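Local coordinates for ABC transporter substrate-binding protein (Bradyrhizobium japonicum, PDB 4I1D) that probably serves as the periplasmic solute-binding component of an ABC transporter, and holds D-malate in its crystal structure, at residues 90-104 / 258-272. Sequence-based numbering, arbitrary orientation.
With SO4 (sulfate ion), chain F; SO4 (sulfate ion), chain J.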
HETATM    1  N   MSE A  90      17.123  18.964  48.638  1.00 55.95           N
HETATM    2  CA  MSE A  90      15.901  19.451  48.000  1.00 62.85           C
HETATM    3  C   MSE A  90      14.670  18.734  48.557  1.00 65.65           C
HETATM    4  O   MSE A  90      14.766  17.584  48.992  1.00 68.23           O
HETATM    5  CB  MSE A  90      15.981  19.282  46.479  1.00 56.60           C
HETATM    6  CG  MSE A  90      16.984  20.224  45.829  1.00 63.87           C
HETATM    7 SE   MSE A  90      17.422  19.779  43.976  0.74 67.67          SE
HETATM    8  CE  MSE A  90      15.627  19.683  43.244  1.00 59.91           C
ATOM      9  N   PRO A  91      13.512  19.414  48.559  1.00 64.85           N
ATOM     10  CA  PRO A  91      12.281  18.764  49.023  1.00 72.40           C
ATOM     11  C   PRO A  91      11.974  17.525  48.186  1.00 75.86           C
ATOM     12  O   PRO A  91      12.342  17.470  47.010  1.00 73.34           O
ATOM     13  CB  PRO A  91      11.211  19.839  48.807  1.00 71.10           C
ATOM     14  CG  PRO A  91      11.961  21.120  48.866  1.00 69.64           C
ATOM     15  CD  PRO A  91      13.294  20.831  48.225  1.00 64.15           C
ATOM     16  N   GLU A  92      11.309  16.548  48.794  1.00 75.08           N
ATOM     17  CA  GLU A  92      11.065  15.267  48.149  1.00 76.60           C
ATOM     18  C   GLU A  92      10.173  15.396  46.920  1.00 71.47           C
ATOM     19  O   GLU A  92      10.232  14.571  46.009  1.00 73.77           O
ATOM     20  CB  GLU A  92      10.488  14.263  49.151  1.00 88.10           C
ATOM     21  CG  GLU A  92      11.418  14.004  50.333  1.00103.06           C
ATOM     22  CD  GLU A  92      11.370  12.572  50.835  1.00110.68           C
ATOM     23  OE1 GLU A  92      10.255  12.010  50.912  1.00111.71           O
ATOM     24  OE2 GLU A  92      12.450  12.012  51.148  1.00110.89           O
ATOM     25  N   ALA A  93       9.356  16.438  46.887  1.00 64.63           N
ATOM     26  CA  ALA A  93       8.490  16.658  45.738  1.00 59.48           C
ATOM     27  C   ALA A  93       9.271  17.128  44.500  1.00 59.08           C
ATOM     28  O   ALA A  93       8.712  17.207  43.403  1.00 61.16           O
ATOM     29  CB  ALA A  93       7.404  17.650  46.086  1.00 57.72           C
ATOM     30  N   TYR A  94      10.555  17.435  44.674  1.00 51.71           N
ATOM     31  CA  TYR A  94      11.388  17.924  43.569  1.00 57.92           C
ATOM     32  C   TYR A  94      12.305  16.850  42.989  1.00 58.44           C
ATOM     33  O   TYR A  94      13.097  17.119  42.093  1.00 60.78           O
ATOM     34  CB  TYR A  94      12.227  19.126  44.003  1.00 52.68           C
ATOM     35  CG  TYR A  94      11.450  20.419  44.161  1.00 66.59           C
ATOM     36  CD1 TYR A  94      11.412  21.359  43.137  1.00 67.26           C
ATOM     37  CD2 TYR A  94      10.769  20.709  45.337  1.00 68.13           C
ATOM     38  CE1 TYR A  94      10.712  22.547  43.279  1.00 62.54           C
ATOM     39  CE2 TYR A  94      10.065  21.897  45.487  1.00 65.94           C
ATOM     40  CZ  TYR A  94      10.047  22.811  44.455  1.00 63.38           C
ATOM     41  OH  TYR A  94       9.357  23.994  44.598  1.00 68.44           O
ATOM     42  N   ARG A  95      12.207  15.635  43.510  1.00 58.19           N
ATOM     43  CA  ARG A  95      12.993  14.527  42.989  1.00 56.96           C
ATOM     44  C   ARG A  95      12.166  13.261  42.923  1.00 66.02           C
ATOM     45  O   ARG A  95      11.034  13.214  43.409  1.00 69.14           O
ATOM     46  CB  ARG A  95      14.250  14.293  43.831  1.00 56.82           C
ATOM     47  CG  ARG A  95      14.056  14.475  45.308  1.00 58.09           C
ATOM     48  CD  ARG A  95      15.365  14.263  46.043  1.00 63.30           C
ATOM     49  NE  ARG A  95      15.291  14.747  47.416  1.00 68.64           N
ATOM     50  CZ  ARG A  95      14.797  14.043  48.425  1.00 72.24           C
ATOM     51  NH1 ARG A  95      14.767  14.563  49.643  1.00 78.94           N
ATOM     52  NH2 ARG A  95      14.333  12.820  48.217  1.00 73.59           N
ATOM     53  N   SER A  96      12.733  12.241  42.294  1.00 59.28           N
ATOM     54  CA  SER A  96      12.081  10.949  42.202  1.00 58.11           C
ATOM     55  C   SER A  96      13.172   9.966  42.540  1.00 52.96           C
ATOM     56  O   SER A  96      14.298  10.378  42.787  1.00 54.18           O
ATOM     57  CB  SER A  96      11.558  10.707  40.782  1.00 58.27           C
ATOM     58  OG  SER A  96      12.584  10.188  39.950  1.00 61.13           O
ATOM     59  N   PRO A  97      12.860   8.660  42.555  1.00 57.08           N
ATOM     60  CA  PRO A  97      13.941   7.709  42.824  1.00 62.89           C
ATOM     61  C   PRO A  97      14.969   7.690  41.690  1.00 62.92           C
ATOM     62  O   PRO A  97      16.081   7.196  41.889  1.00 56.11           O
ATOM     63  CB  PRO A  97      13.215   6.363  42.890  1.00 64.38           C
ATOM     64  CG  PRO A  97      11.799   6.703  43.195  1.00 58.02           C
ATOM     65  CD  PRO A  97      11.548   7.999  42.482  1.00 53.77           C
ATOM     66  N   TYR A  98      14.597   8.239  40.536  1.00 63.44           N
ATOM     67  CA  TYR A  98      15.418   8.161  39.331  1.00 62.04           C
ATOM     68  C   TYR A  98      15.841   9.513  38.764  1.00 61.65           C
ATOM     69  O   TYR A  98      16.524   9.559  37.746  1.00 61.84           O
ATOM     70  CB  TYR A  98      14.655   7.432  38.223  1.00 57.60           C
ATOM     71  CG  TYR A  98      13.952   6.176  38.660  1.00 64.99           C
ATOM     72  CD1 TYR A  98      14.652   4.996  38.845  1.00 67.89           C
ATOM     73  CD2 TYR A  98      12.578   6.166  38.869  1.00 71.90           C
ATOM     74  CE1 TYR A  98      14.013   3.840  39.240  1.00 75.67           C
ATOM     75  CE2 TYR A  98      11.928   5.013  39.266  1.00 79.13           C
ATOM     76  CZ  TYR A  98      12.654   3.852  39.449  1.00 86.46           C
ATOM     77  OH  TYR A  98      12.021   2.693  39.840  1.00100.13           O
ATOM     78  N   SER A  99      15.424  10.611  39.384  1.00 58.04           N
ATOM     79  CA  SER A  99      15.670  11.914  38.776  1.00 54.88           C
ATOM     80  C   SER A  99      15.693  13.046  39.781  1.00 57.73           C
ATOM     81  O   SER A  99      15.262  12.880  40.921  1.00 55.42           O
ATOM     82  CB  SER A  99      14.608  12.210  37.721  1.00 49.44           C
ATOM     83  OG  SER A  99      13.346  12.410  38.330  1.00 49.60           O
ATOM     84  N   VAL A 100      16.208  14.195  39.345  1.00 52.71           N
ATOM     85  CA  VAL A 100      16.153  15.424  40.135  1.00 54.78           C
ATOM     86  C   VAL A 100      15.692  16.570  39.250  1.00 50.25           C
ATOM     87  O   VAL A 100      16.187  16.727  38.133  1.00 51.69           O
ATOM     88  CB  VAL A 100      17.522  15.804  40.738  1.00 60.71           C
ATOM     89  CG1 VAL A 100      17.359  16.959  41.738  1.00 57.82           C
ATOM     90  CG2 VAL A 100      18.163  14.606  41.416  1.00 66.55           C
ATOM     91  N   SER A 101      14.752  17.371  39.751  1.00 45.86           N
ATOM     92  CA  SER A 101      14.246  18.530  39.009  1.00 55.78           C
ATOM     93  C   SER A 101      15.376  19.476  38.617  1.00 51.81           C
ATOM     94  O   SER A 101      16.238  19.810  39.437  1.00 48.42           O
ATOM     95  CB  SER A 101      13.191  19.281  39.824  1.00 58.07           C
ATOM     96  OG  SER A 101      12.121  18.421  40.162  1.00 62.52           O
ATOM     97  N   TYR A 102      15.357  19.923  37.367  1.00 46.08           N
ATOM     98  CA  TYR A 102      16.499  20.648  36.805  1.00 43.23           C
ATOM     99  C   TYR A 102      16.159  22.102  36.467  1.00 46.64           C
ATOM    100  O   TYR A 102      16.941  23.002  36.744  1.00 45.95           O
ATOM    101  CB  TYR A 102      17.005  19.888  35.586  1.00 42.93           C
ATOM    102  CG  TYR A 102      18.232  20.451  34.896  1.00 51.66           C
ATOM    103  CD1 TYR A 102      19.424  20.649  35.585  1.00 51.37           C
ATOM    104  CD2 TYR A 102      18.208  20.722  33.530  1.00 48.40           C
ATOM    105  CE1 TYR A 102      20.546  21.138  34.935  1.00 50.18           C
ATOM    106  CE2 TYR A 102      19.307  21.211  32.877  1.00 48.03           C
ATOM    107  CZ  TYR A 102      20.478  21.415  33.578  1.00 53.20           C
ATOM    108  OH  TYR A 102      21.576  21.891  32.908  1.00 48.99           O
ATOM    109  N   GLU A 103      14.978  22.320  35.890  1.00 46.70           N
ATOM    110  CA  GLU A 103      14.492  23.660  35.584  1.00 46.90           C
ATOM    111  C   GLU A 103      12.978  23.641  35.333  1.00 50.68           C
ATOM    112  O   GLU A 103      12.422  22.625  34.907  1.00 46.63           O
ATOM    113  CB  GLU A 103      15.216  24.203  34.353  1.00 41.89           C
ATOM    114  CG  GLU A 103      15.115  23.288  33.143  1.00 40.03           C
ATOM    115  CD  GLU A 103      13.826  23.489  32.332  1.00 48.41           C
ATOM    116  OE1 GLU A 103      13.424  22.555  31.608  1.00 52.67           O
ATOM    117  OE2 GLU A 103      13.221  24.579  32.399  1.00 44.83           O
ATOM    118  N   PHE A 104      12.313  24.765  35.589  1.00 50.75           N
ATOM    119  CA  PHE A 104      10.880  24.868  35.350  1.00 50.51           C
ATOM    120  C   PHE A 104      10.583  25.784  34.173  1.00 55.11           C
ATOM    121  O   PHE A 104      11.207  26.841  34.034  1.00 55.21           O
ATOM    122  CB  PHE A 104      10.172  25.399  36.584  1.00 53.26           C
ATOM    123  CG  PHE A 104      10.109  24.423  37.708  1.00 54.97           C
ATOM    124  CD1 PHE A 104      11.126  24.365  38.642  1.00 47.93           C
ATOM    125  CD2 PHE A 104       9.021  23.567  37.840  1.00 49.49           C
ATOM    126  CE1 PHE A 104      11.066  23.469  39.694  1.00 50.64           C
ATOM    127  CE2 PHE A 104       8.957  22.663  38.880  1.00 54.55           C
ATOM    128  CZ  PHE A 104       9.985  22.609  39.812  1.00 50.45           C
ATOM    129  N   GLN A 258      22.509  26.733  39.797  1.00 55.68           N
ATOM    130  CA  GLN A 258      21.096  26.781  39.478  1.00 48.51           C
ATOM    131  C   GLN A 258      20.550  28.208  39.448  1.00 51.97           C
ATOM    132  O   GLN A 258      19.819  28.572  38.536  1.00 54.46           O
ATOM    133  CB  GLN A 258      20.321  25.934  40.489  1.00 50.96           C
ATOM    134  CG  GLN A 258      20.391  24.436  40.208  1.00 48.09           C
ATOM    135  CD  GLN A 258      19.290  23.990  39.273  1.00 53.59           C
ATOM    136  OE1 GLN A 258      18.124  24.335  39.474  1.00 55.56           O
ATOM    137  NE2 GLN A 258      19.648  23.230  38.236  1.00 54.76           N
ATOM    138  N   ALA A 259      20.899  29.014  40.448  1.00 50.56           N
ATOM    139  CA  ALA A 259      20.446  30.396  40.490  1.00 59.30           C
ATOM    140  C   ALA A 259      20.976  31.175  39.285  1.00 61.78           C
ATOM    141  O   ALA A 259      20.420  32.205  38.911  1.00 62.31           O
ATOM    142  CB  ALA A 259      20.857  31.088  41.827  1.00 45.36           C
ATOM    143  N   ASN A 260      22.048  30.682  38.673  1.00 56.89           N
ATOM    144  CA  ASN A 260      22.624  31.374  37.522  1.00 56.48           C
ATOM    145  C   ASN A 260      21.886  31.111  36.215  1.00 53.16           C
ATOM    146  O   ASN A 260      22.014  31.879  35.260  1.00 53.24           O
ATOM    147  CB  ASN A 260      24.109  31.057  37.362  1.00 56.07           C
ATOM    148  CG  ASN A 260      24.994  32.062  38.082  1.00 66.54           C
ATOM    149  OD1 ASN A 260      25.476  33.027  37.485  1.00 70.95           O
ATOM    150  ND2 ASN A 260      25.203  31.845  39.375  1.00 58.56           N
ATOM    151  N   LEU A 261      21.112  30.032  36.172  1.00 47.35           N
ATOM    152  CA  LEU A 261      20.426  29.659  34.933  1.00 55.76           C
ATOM    153  C   LEU A 261      19.451  30.735  34.435  1.00 56.00           C
ATOM    154  O   LEU A 261      19.527  31.149  33.276  1.00 52.82           O
ATOM    155  CB  LEU A 261      19.728  28.300  35.058  1.00 45.73           C
ATOM    156  CG  LEU A 261      18.959  27.910  33.798  1.00 50.93           C
ATOM    157  CD1 LEU A 261      19.897  27.845  32.611  1.00 49.92           C
ATOM    158  CD2 LEU A 261      18.240  26.584  33.987  1.00 50.72           C
ATOM    159  N   PRO A 262      18.536  31.193  35.310  1.00 58.09           N
ATOM    160  CA  PRO A 262      17.584  32.258  34.957  1.00 57.89           C
ATOM    161  C   PRO A 262      18.247  33.609  34.722  1.00 60.22           C
ATOM    162  O   PRO A 262      17.574  34.585  34.396  1.00 56.88           O
ATOM    163  CB  PRO A 262      16.675  32.338  36.187  1.00 61.67           C
ATOM    164  CG  PRO A 262      17.473  31.756  37.292  1.00 65.53           C
ATOM    165  CD  PRO A 262      18.287  30.667  36.662  1.00 56.86           C
ATOM    166  N   LEU A 263      19.556  33.689  34.903  1.00 58.48           N
ATOM    167  CA  LEU A 263      20.246  34.909  34.528  1.00 59.68           C
ATOM    168  C   LEU A 263      20.409  34.928  33.008  1.00 63.58           C
ATOM    169  O   LEU A 263      20.686  35.968  32.407  1.00 66.20           O
ATOM    170  CB  LEU A 263      21.602  35.008  35.224  1.00 60.43           C
ATOM    171  CG  LEU A 263      21.566  35.200  36.742  1.00 61.93           C
ATOM    172  CD1 LEU A 263      22.944  35.608  37.259  1.00 58.37           C
ATOM    173  CD2 LEU A 263      20.547  36.251  37.105  1.00 62.31           C
ATOM    174  N   HIS A 264      20.214  33.771  32.384  1.00 57.66           N
ATOM    175  CA  HIS A 264      20.549  33.614  30.974  1.00 63.13           C
ATOM    176  C   HIS A 264      19.362  33.190  30.123  1.00 64.93           C
ATOM    177  O   HIS A 264      19.410  33.236  28.891  1.00 61.95           O
ATOM    178  CB  HIS A 264      21.724  32.645  30.820  1.00 56.97           C
ATOM    179  CG  HIS A 264      23.007  33.187  31.375  1.00 60.90           C
ATOM    180  ND1 HIS A 264      23.575  32.722  32.540  1.00 59.73           N
ATOM    181  CD2 HIS A 264      23.808  34.190  30.939  1.00 58.30           C
ATOM    182  CE1 HIS A 264      24.680  33.404  32.793  1.00 66.26           C
ATOM    183  NE2 HIS A 264      24.844  34.300  31.837  1.00 65.18           N
ATOM    184  N   ILE A 265      18.289  32.791  30.788  1.00 54.29           N
ATOM    185  CA  ILE A 265      17.094  32.363  30.091  1.00 47.38           C
ATOM    186  C   ILE A 265      15.912  32.388  31.048  1.00 50.81           C
ATOM    187  O   ILE A 265      16.080  32.238  32.257  1.00 51.34           O
ATOM    188  CB  ILE A 265      17.281  30.968  29.454  1.00 50.66           C
ATOM    189  CG1 ILE A 265      16.212  30.717  28.386  1.00 54.86           C
ATOM    190  CG2 ILE A 265      17.328  29.874  30.533  1.00 45.05           C
ATOM    191  CD1 ILE A 265      16.469  29.486  27.554  1.00 58.13           C
ATOM    192  N   ASP A 266      14.727  32.599  30.490  1.00 57.60           N
ATOM    193  CA  ASP A 266      13.504  32.796  31.258  1.00 55.55           C
ATOM    194  C   ASP A 266      12.916  31.492  31.822  1.00 54.96           C
ATOM    195  O   ASP A 266      11.714  31.243  31.712  1.00 54.79           O
ATOM    196  CB  ASP A 266      12.468  33.499  30.372  1.00 65.33           C
ATOM    197  CG  ASP A 266      11.296  34.037  31.161  1.00 84.94           C
ATOM    198  OD1 ASP A 266      11.511  34.439  32.328  1.00 91.63           O
ATOM    199  OD2 ASP A 266      10.164  34.056  30.620  1.00 87.97           O
ATOM    200  N   TYR A 267      13.758  30.653  32.415  1.00 50.42           N
ATOM    201  CA  TYR A 267      13.272  29.430  33.041  1.00 47.79           C
ATOM    202  C   TYR A 267      13.614  29.459  34.516  1.00 58.07           C
ATOM    203  O   TYR A 267      14.534  30.163  34.926  1.00 67.23           O
ATOM    204  CB  TYR A 267      13.850  28.193  32.353  1.00 42.45           C
ATOM    205  CG  TYR A 267      13.375  28.070  30.919  1.00 52.36           C
ATOM    206  CD1 TYR A 267      12.068  28.393  30.579  1.00 52.05           C
ATOM    207  CD2 TYR A 267      14.234  27.656  29.899  1.00 59.69           C
ATOM    208  CE1 TYR A 267      11.616  28.298  29.263  1.00 63.14           C
ATOM    209  CE2 TYR A 267      13.786  27.558  28.569  1.00 63.75           C
ATOM    210  CZ  TYR A 267      12.473  27.883  28.263  1.00 69.64           C
ATOM    211  OH  TYR A 267      12.004  27.792  26.964  1.00 81.90           O
ATOM    212  N   GLY A 268      12.852  28.721  35.316  1.00 55.86           N
ATOM    213  CA  GLY A 268      13.040  28.719  36.754  1.00 55.27           C
ATOM    214  C   GLY A 268      14.006  27.634  37.173  1.00 58.56           C
ATOM    215  O   GLY A 268      14.152  26.630  36.472  1.00 57.11           O
ATOM    216  N   PRO A 269      14.672  27.823  38.323  1.00 51.17           N
ATOM    217  CA  PRO A 269      15.626  26.812  38.794  1.00 56.80           C
ATOM    218  C   PRO A 269      14.905  25.568  39.320  1.00 53.46           C
ATOM    219  O   PRO A 269      13.939  25.702  40.073  1.00 52.34           O
ATOM    220  CB  PRO A 269      16.370  27.534  39.933  1.00 55.38           C
ATOM    221  CG  PRO A 269      15.376  28.508  40.475  1.00 51.50           C
ATOM    222  CD  PRO A 269      14.484  28.916  39.295  1.00 54.27           C
ATOM    223  N   GLY A 270      15.352  24.381  38.917  1.00 46.61           N
ATOM    224  CA  GLY A 270      14.818  23.149  39.475  1.00 43.74           C
ATOM    225  C   GLY A 270      14.997  23.094  40.989  1.00 53.36           C
ATOM    226  O   GLY A 270      14.162  22.537  41.702  1.00 57.56           O
ATOM    227  N   ASN A 271      16.087  23.672  41.487  1.00 47.89           N
ATOM    228  CA  ASN A 271      16.352  23.678  42.923  1.00 52.04           C
ATOM    229  C   ASN A 271      15.889  24.981  43.545  1.00 58.54           C
ATOM    230  O   ASN A 271      16.526  26.020  43.364  1.00 59.96           O
ATOM    231  CB  ASN A 271      17.844  23.465  43.206  1.00 57.91           C
ATOM    232  CG  ASN A 271      18.152  23.353  44.699  1.00 58.42           C
ATOM    233  OD1 ASN A 271      17.341  23.726  45.552  1.00 56.54           O
ATOM    234  ND2 ASN A 271      19.329  22.840  45.015  1.00 59.68           N
ATOM    235  N   PRO A 272      14.776  24.929  44.287  1.00 65.78           N
ATOM    236  CA  PRO A 272      14.199  26.139  44.879  1.00 67.07           C
ATOM    237  C   PRO A 272      15.164  26.847  45.837  1.00 68.28           C
ATOM    238  O   PRO A 272      14.955  28.028  46.129  1.00 69.63           O
ATOM    239  CB  PRO A 272      12.957  25.615  45.616  1.00 66.14           C
ATOM    240  CG  PRO A 272      13.232  24.165  45.841  1.00 66.18           C
ATOM    241  CD  PRO A 272      14.018  23.721  44.648  1.00 63.91           C
TER
HETATM  242  S   SO4 F 402      10.267  17.350  52.240  0.93103.44           S
HETATM  243  O1  SO4 F 402      10.120  18.778  52.523  0.93 93.96           O
HETATM  244  O2  SO4 F 402      11.686  17.010  52.121  0.93 92.72           O
HETATM  245  O3  SO4 F 402       9.682  16.560  53.321  0.93108.21           O
HETATM  246  O4  SO4 F 402       9.565  17.034  50.997  0.93108.87           O
HETATM  247  S   SO4 J 406      14.973  35.693  28.348  0.90125.75           S
HETATM  248  O1  SO4 J 406      16.252  35.800  29.047  0.90126.13           O
HETATM  249  O2  SO4 J 406      14.536  34.300  28.337  0.90124.65           O
HETATM  250  O3  SO4 J 406      13.984  36.517  29.039  0.90125.35           O
HETATM  251  O4  SO4 J 406      15.119  36.152  26.967  0.90123.04           O
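Tyr102 O receives two donors from 258-272: Gln258 NE2 at 3.1 Å, lying in the carbonyl plane on a lone pair, and Gly270 N in a weak bond bent to 142°. CG of Gln258 stands beside the backbone N and the chain bends at chi2 (-88°), bringing the amide to the strand; Tyr102 O lies in the amide plane. NE2 also donates to Ala252 O, while OE1 accepts from Asn271 N, so both ends of the buried amide are fixed. Two residues on, Phe104 pairs antiparallel with Gly268 through two backbone bonds, Phe104 N to Gly268 O and Gly268 N to Phe104 O, each 2.8 Å. Gly268 O also lies 3.1 Å from Glu103 CA, a CA-H...O contact. Gly270 packs closely on the strand, its CA 3.6 Å from Ser101 O.

Beyond the strand pair, Pro272 CG rests over one face of the Tyr94 ring, 3.9 Å from its centroid and 16° off the normal, a CH-pi contact. Phe104 turns its ring edge to Pro269 O, with CD1 3.4 Å away. Met90, a selenomethionine, lays CG and SE across the Asn271 carboxamide, whose nitrogen is bonded to Val253 O and whose OD1 accepts from Lys273 N. Glu103 OE1 is bonded to Thr231 OG1, but OE2, buried beside Tyr267 CB at 3.7 Å, has no polar partner in the model.

Short strand 268-269, following helix 255-260, thus extends the mixed sheet of this solute-binding-protein fold alongside strand 100-112, which pairs on with strand 219-235; there Tyr102 and Glu103 both face Thr231 in a classic beta bulge. Tyr102 packs on helix 12-30, and the side chain of Tyr267, about 6 Å from the bound D-malate, touches Asn206 at the start of helix 206-214.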